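Local structure of metallo-beta-lactamase (Serratia marcescens, 6K4T) at residues A[71-76]-A[96-101]; A[145-150]-A[172-177]. The protein probably hydrolyses beta-lactam antibiotics, as a subclass B3 metallo-beta-lactamase with two zinc ions in its active site. One frame throughout, in Å; residues are numbered along the deposited sequence.

Overall arrangement
Both contacts are buried and lie inside the metallo-beta-lactamase fold, close to the dinuclear zinc site, and both reach the same zinc ion and the same 2-sulfanylbenzoic acid. Contact 1 joins the zinc-binding HxHxDH loop after strand 65-69 to the start of helix 99-104, on the side of the loop turned from the metals; its own touch is small and made by side-chain packing. Contact 2 joins the loops leaving strands 140-146 and 166-173 of the other sheet, and is the more polar, with a histidine-to-carbonyl bond, a bridging water and hydroxyls reaching the ligand carboxylate. His72 ND1 hydrogen-bonded to Asp174 OD1 ties the two together, their centres about 11 Å apart.

Contact 1 (A[71-76]-A[96-101]); sequences THSHED and AANVDT. With ZN (zinc ion), chain B; ZN (zinc ion), chain C; JKE (2-sulfanylbenzoic acid), chain D.
Ser73, the spacer between the first two histidines of the HxHxDH zinc motif of the metallo-beta-lactamase fold, turns its side chain to the start of helix 99-104 while its neighbours turn to the metals. Its CB presses on the methyl of Thr101, with CB and CG2 a tight 3.5 Å apart; CG2 reaches that spot by lying anti to the Thr101 backbone N. One atom further, Ser73 OG lies 3.2 Å from CG of Asn98, with the amide ND2 at 3.4 Å from OG but badly aligned for a hydrogen bond. The two segments therefore meet by packing alone, and the Asn98 amide is hydrogen-bonded instead to the hydroxyl of Thr151, which helps fix the rotation of its flat end. ND2 also passes 3.8 Å from CB of His72.

From that CB the His72 side chain leads away from Asn98. With chi1 at 74°, CG is wedged between the backbone N and carbonyl carbon, and the ring runs to the zinc ion of chain B. ND1 is hydrogen-bonded to OD1 of Asp174, a second-shell carboxylate that fixes how the ring is rotated, while CE1 comes 3.5 Å from the ligand carboxylate oxygen OD2. The tip, NE2, binds the zinc at 2.0 Å.

His74, at the N-cap position before helix 75-78, meets the same ion through ND1, the nitrogen nearer its backbone, and its NE2 is held by Asp111. His150 and the ligand sulfur complete this zinc. The sulfur bridges to the zinc ion of chain C, where His77, His215 and the ligand OD2 join Asp76, whose OD2 sits 2.1 Å from the metal and whose OD1 stays 3.3 Å from the ligand SD.

Contact 2 (A[145-150]-A[172-177]); sequences HATPGH and FADSLT. With ZN (zinc ion), chain B; JKE (2-sulfanylbenzoic acid), chain D.
His150 lays one face of its imidazole over Ser175, whose CB sits 4.2 Å from the ring centroid and 12° off the normal, a CH-pi contact in the zinc site of the metallo-beta-lactamase fold. The ring is gripped at both nitrogens. ND1 gives a nearly straight bond (167°) to the carbonyl O of Thr177, 2.9 Å away; the acceptor lies in the ring plane and offers a lone pair, which fixes the ring's rotation and probably makes NE2 a stronger electron-pair donor to zinc.

Carrying CG anti to the backbone N (chi1 -177°) sends NE2 to the metal that His72 and His74 also bind. One water joins the two loops, accepting from His150 N and donating to the carbonyls of Thr147 and Ser175. There the Thr147 and Asp174 side chains run alongside, oppositely directed, OG1 of Thr147 lying 3.6 Å from CB of Asp174; that hydroxyl is hydrogen-bonded to Thr156, and Asp174 OD1 to His72. Leu176 packs its CD2 on CB of Thr147 and leans on helix 190-205.

OD2 of the ligand carboxylate takes the zinc ion of chain C and, in the conformer described, Ser175 OG; OD1 takes Thr177 OG1 at 2.8 Å.

Contact 1 (A[71-76]-A[96-101])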
loop_
_atom_site.group_PDB
_atom_site.type_symbol
_atom_site.label_atom_id
_atom_site.label_comp_id
_atom_site.label_asym_id
_atom_site.label_seq_id
_atom_site.Cartn_x
_atom_site.Cartn_y
_atom_site.Cartn_z
ATOM N N THR A 71 -1.085 -0.437 4.181
ATOM C CA THR A 71 0.158 0.332 4.006
ATOM C C THR A 71 0.224 1.474 5.030
ATOM O O THR A 71 1.072 1.450 5.907
ATOM C CB THR A 71 0.299 0.884 2.580
ATOM O OG1 THR A 71 -0.885 1.621 2.250
ATOM C CG2 THR A 71 0.581 -0.207 1.566
ATOM N N HIS A 72 -0.672 2.460 4.905
ATOM C CA HIS A 72 -0.758 3.468 5.916
ATOM C C HIS A 72 -2.169 4.021 6.048
ATOM O O HIS A 72 -3.015 3.859 5.171
ATOM C CB HIS A 72 0.258 4.585 5.669
ATOM C CG HIS A 72 -0.054 5.523 4.543
ATOM N ND1 HIS A 72 0.395 5.326 3.256
ATOM C CD2 HIS A 72 -0.749 6.693 4.529
ATOM C CE1 HIS A 72 -0.029 6.323 2.484
ATOM N NE2 HIS A 72 -0.729 7.188 3.249
ATOM N N SER A 73 -2.360 4.719 7.170
ATOM C CA SER A 73 -3.665 5.077 7.695
ATOM C C SER A 73 -4.074 6.497 7.292
ATOM O O SER A 73 -4.292 7.337 8.153
ATOM C CB SER A 73 -3.639 4.901 9.187
ATOM O OG SER A 73 -2.489 5.512 9.746
ATOM N N HIS A 74 -4.172 6.740 5.974
ATOM C CA HIS A 74 -4.887 7.933 5.456
ATOM C C HIS A 74 -6.130 7.495 4.677
ATOM O O HIS A 74 -6.220 6.353 4.196
ATOM C CB HIS A 74 -3.970 8.793 4.572
ATOM C CG HIS A 74 -2.856 9.411 5.335
ATOM N ND1 HIS A 74 -1.652 9.762 4.771
ATOM C CD2 HIS A 74 -2.771 9.713 6.645
ATOM C CE1 HIS A 74 -0.889 10.291 5.708
ATOM N NE2 HIS A 74 -1.533 10.255 6.865
ATOM N N GLU A 75 -7.085 8.417 4.541
ATOM C CA GLU A 75 -8.397 8.097 3.992
ATOM C C GLU A 75 -8.300 7.458 2.597
ATOM O O GLU A 75 -9.195 6.691 2.244
ATOM C CB GLU A 75 -9.281 9.345 3.967
ATOM C CG GLU A 75 -8.832 10.426 2.999
ATOM C CD GLU A 75 -9.691 11.672 2.852
ATOM O OE1 GLU A 75 -10.913 11.533 2.860
ATOM O OE2 GLU A 75 -9.124 12.775 2.684
ATOM N N ASP A 76 -7.292 7.811 1.795
ATOM C CA ASP A 76 -7.271 7.376 0.402
ATOM C C ASP A 76 -6.896 5.889 0.284
ATOM O O ASP A 76 -7.314 5.251 -0.661
ATOM C CB ASP A 76 -6.409 8.312 -0.446
ATOM C CG ASP A 76 -4.977 8.505 0.020
ATOM O OD1 ASP A 76 -4.739 8.435 1.248
ATOM O OD2 ASP A 76 -4.102 8.704 -0.868
ATOM N N ALA A 96 2.509 -1.053 14.072
ATOM C CA ALA A 96 2.053 -0.858 15.442
ATOM C C ALA A 96 1.521 0.557 15.641
ATOM O O ALA A 96 0.485 0.761 16.256
ATOM C CB ALA A 96 3.178 -1.169 16.401
ATOM N N ALA A 97 2.258 1.542 15.143
ATOM C CA ALA A 97 1.911 2.953 15.436
ATOM C C ALA A 97 0.705 3.441 14.611
ATOM O O ALA A 97 0.230 4.531 14.852
ATOM C CB ALA A 97 3.102 3.844 15.183
ATOM N N ASN A 98 0.221 2.676 13.635
ATOM C CA ASN A 98 -0.957 3.078 12.877
ATOM C C ASN A 98 -2.213 2.337 13.352
ATOM O O ASN A 98 -3.312 2.610 12.846
ATOM C CB ASN A 98 -0.756 2.869 11.373
ATOM C CG ASN A 98 0.134 3.896 10.705
ATOM O OD1 ASN A 98 0.608 4.832 11.349
ATOM N ND2 ASN A 98 0.352 3.722 9.402
ATOM N N VAL A 99 -2.065 1.367 14.266
ATOM C CA VAL A 99 -3.217 0.573 14.667
ATOM C C VAL A 99 -4.341 1.480 15.186
ATOM O O VAL A 99 -5.515 1.321 14.819
ATOM C CB VAL A 99 -2.792 -0.497 15.691
ATOM C CG1 VAL A 99 -3.972 -1.062 16.447
ATOM C CG2 VAL A 99 -2.001 -1.607 15.024
ATOM N N ASP A 100 -4.017 2.393 16.097
ATOM C CA ASP A 100 -5.015 3.230 16.728
ATOM C C ASP A 100 -5.726 4.099 15.674
ATOM O O ASP A 100 -6.927 4.312 15.729
ATOM C CB ASP A 100 -4.357 4.071 17.820
ATOM C CG ASP A 100 -5.360 4.785 18.697
ATOM O OD1 ASP A 100 -6.170 4.080 19.320
ATOM O OD2 ASP A 100 -5.317 6.022 18.735
ATOM N N THR A 101 -4.965 4.588 14.696
ATOM C CA THR A 101 -5.545 5.388 13.627
ATOM C C THR A 101 -6.537 4.583 12.802
ATOM O O THR A 101 -7.605 5.078 12.448
ATOM C CB THR A 101 -4.478 5.950 12.681
ATOM O OG1 THR A 101 -3.483 6.626 13.451
ATOM C CG2 THR A 101 -5.098 6.869 11.651
HETATM ZN ZN ZN B . -0.859 9.201 2.903
HETATM ZN ZN ZN C . -2.091 8.482 -0.474
HETATM S SD JKE D . -1.926 10.140 1.170
HETATM C CG JKE D . 0.883 9.681 -0.485
HETATM C CZ JKE D . 0.310 11.028 -0.289
HETATM C CD1 JKE D . -1.327 12.677 0.568
HETATM O OD1 JKE D . 2.023 9.616 -0.948
HETATM C CD2 JKE D . 0.558 13.400 -0.739
HETATM O OD2 JKE D . 0.231 8.593 -0.184
HETATM C CE1 JKE D . -0.912 11.346 0.452
HETATM C CE2 JKE D . 0.998 12.096 -0.878
HETATM C CG1 JKE D . -0.591 13.704 -0.022
#

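Contact 2 (A[145-150]-A[172-177])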
loop_
_atom_site.group_PDB
_atom_site.type_symbol
_atom_site.label_atom_id
_atom_site.label_comp_id
_atom_site.label_asym_id
_atom_site.label_seq_id
_atom_site.Cartn_x
_atom_site.Cartn_y
_atom_site.Cartn_z
ATOM N N HIS A 145 7.500 -4.991 6.018
ATOM C CA HIS A 145 8.709 -4.157 6.158
ATOM C C HIS A 145 8.302 -2.783 6.685
ATOM O O HIS A 145 7.517 -2.092 6.046
ATOM C CB HIS A 145 9.423 -3.971 4.820
ATOM C CG HIS A 145 9.766 -5.251 4.147
ATOM N ND1 HIS A 145 11.025 -5.806 4.228
ATOM C CD2 HIS A 145 9.030 -6.082 3.379
ATOM C CE1 HIS A 145 11.042 -6.923 3.542
ATOM N NE2 HIS A 145 9.833 -7.127 3.022
ATOM N N ALA A 146 8.823 -2.403 7.849
ATOM C CA ALA A 146 8.536 -1.093 8.370
ATOM C C ALA A 146 9.126 -0.041 7.435
ATOM O O ALA A 146 10.309 -0.050 7.167
ATOM C CB ALA A 146 9.066 -0.946 9.773
ATOM N N THR A 147 8.267 0.867 6.966
ATOM C CA THR A 147 8.685 1.975 6.113
ATOM C C THR A 147 8.035 3.246 6.627
ATOM O O THR A 147 7.181 3.833 5.960
ATOM C CB THR A 147 8.401 1.730 4.620
ATOM O OG1 THR A 147 7.013 1.488 4.399
ATOM C CG2 THR A 147 9.182 0.557 4.077
ATOM N N PRO A 148 8.411 3.693 7.839
ATOM C CA PRO A 148 7.821 4.880 8.448
ATOM C C PRO A 148 8.304 6.166 7.771
ATOM O O PRO A 148 9.257 6.178 6.964
ATOM C CB PRO A 148 8.326 4.812 9.892
ATOM C CG PRO A 148 9.652 4.127 9.788
ATOM C CD PRO A 148 9.448 3.096 8.699
ATOM N N GLY A 149 7.615 7.253 8.095
ATOM C CA GLY A 149 8.024 8.572 7.663
ATOM C C GLY A 149 6.849 9.398 7.207
ATOM O O GLY A 149 6.574 10.472 7.731
ATOM N N HIS A 150 6.138 8.875 6.211
ATOM C CA HIS A 150 4.848 9.424 5.784
ATOM C C HIS A 150 3.823 9.262 6.915
ATOM O O HIS A 150 3.025 10.162 7.155
ATOM C CB HIS A 150 4.443 8.805 4.444
ATOM C CG HIS A 150 3.177 9.334 3.865
ATOM N ND1 HIS A 150 3.125 10.507 3.130
ATOM C CD2 HIS A 150 1.915 8.849 3.883
ATOM C CE1 HIS A 150 1.877 10.698 2.703
ATOM N NE2 HIS A 150 1.118 9.688 3.149
ATOM N N PHE A 172 4.365 -4.348 -2.628
ATOM C CA PHE A 172 3.322 -3.334 -2.529
ATOM C C PHE A 172 3.923 -2.197 -1.710
ATOM O O PHE A 172 4.063 -2.283 -0.487
ATOM C CB PHE A 172 2.031 -3.883 -1.913
ATOM C CG PHE A 172 0.803 -3.014 -2.116
ATOM C CD1 PHE A 172 0.693 -1.772 -1.516
ATOM C CD2 PHE A 172 -0.242 -3.422 -2.924
ATOM C CE1 PHE A 172 -0.430 -0.979 -1.699
ATOM C CE2 PHE A 172 -1.361 -2.630 -3.117
ATOM C CZ PHE A 172 -1.447 -1.402 -2.505
ATOM N N ALA A 173 4.316 -1.141 -2.413
ATOM C CA ALA A 173 5.157 -0.106 -1.856
ATOM C C ALA A 173 4.299 0.956 -1.173
ATOM O O ALA A 173 3.502 1.625 -1.845
ATOM C CB ALA A 173 6.028 0.514 -2.925
ATOM N N ASP A 174 4.515 1.140 0.137
ATOM C CA ASP A 174 3.917 2.250 0.851
ATOM C C ASP A 174 4.474 3.574 0.308
ATOM O O ASP A 174 5.530 3.635 -0.341
ATOM C CB ASP A 174 4.158 2.133 2.346
ATOM C CG ASP A 174 3.328 3.093 3.176
ATOM O OD1 ASP A 174 2.282 3.546 2.671
ATOM O OD2 ASP A 174 3.689 3.272 4.358
ATOM N N SER A 175 3.705 4.634 0.546
ATOM C CA SER A 175 4.124 5.990 0.232
ATOM C C SER A 175 5.334 6.394 1.086
ATOM O O SER A 175 5.361 6.163 2.286
ATOM C CB SER A 175 2.971 6.921 0.428
ATOM O OG SER A 175 1.879 6.513 -0.381
ATOM N N LEU A 176 6.315 7.039 0.453
ATOM C CA LEU A 176 7.519 7.513 1.095
ATOM C C LEU A 176 7.613 9.045 1.015
ATOM O O LEU A 176 8.710 9.606 0.960
ATOM C CB LEU A 176 8.716 6.882 0.380
ATOM C CG LEU A 176 8.749 5.356 0.332
ATOM C CD1 LEU A 176 10.010 4.850 -0.354
ATOM C CD2 LEU A 176 8.634 4.774 1.729
ATOM N N THR A 177 6.472 9.725 0.915
ATOM C CA THR A 177 6.414 11.121 0.548
ATOM C C THR A 177 6.374 12.045 1.772
ATOM O O THR A 177 5.579 11.912 2.696
ATOM C CB THR A 177 5.168 11.367 -0.302
ATOM O OG1 THR A 177 4.037 10.916 0.447
ATOM C CG2 THR A 177 5.235 10.657 -1.636
HETATM ZN ZN ZN B . -0.859 9.201 2.903
HETATM S SD JKE D . -1.926 10.140 1.170
HETATM C CG JKE D . 0.883 9.681 -0.485
HETATM C CZ JKE D . 0.310 11.028 -0.289
HETATM C CD1 JKE D . -1.327 12.677 0.568
HETATM O OD1 JKE D . 2.023 9.616 -0.948
HETATM C CD2 JKE D . 0.558 13.400 -0.739
HETATM O OD2 JKE D . 0.231 8.593 -0.184
HETATM C CE1 JKE D . -0.912 11.346 0.452
HETATM C CE2 JKE D . 0.998 12.096 -0.878
HETATM C CG1 JKE D . -0.591 13.704 -0.022
HETATM O O HOH W 1 6.202 6.222 5.039
#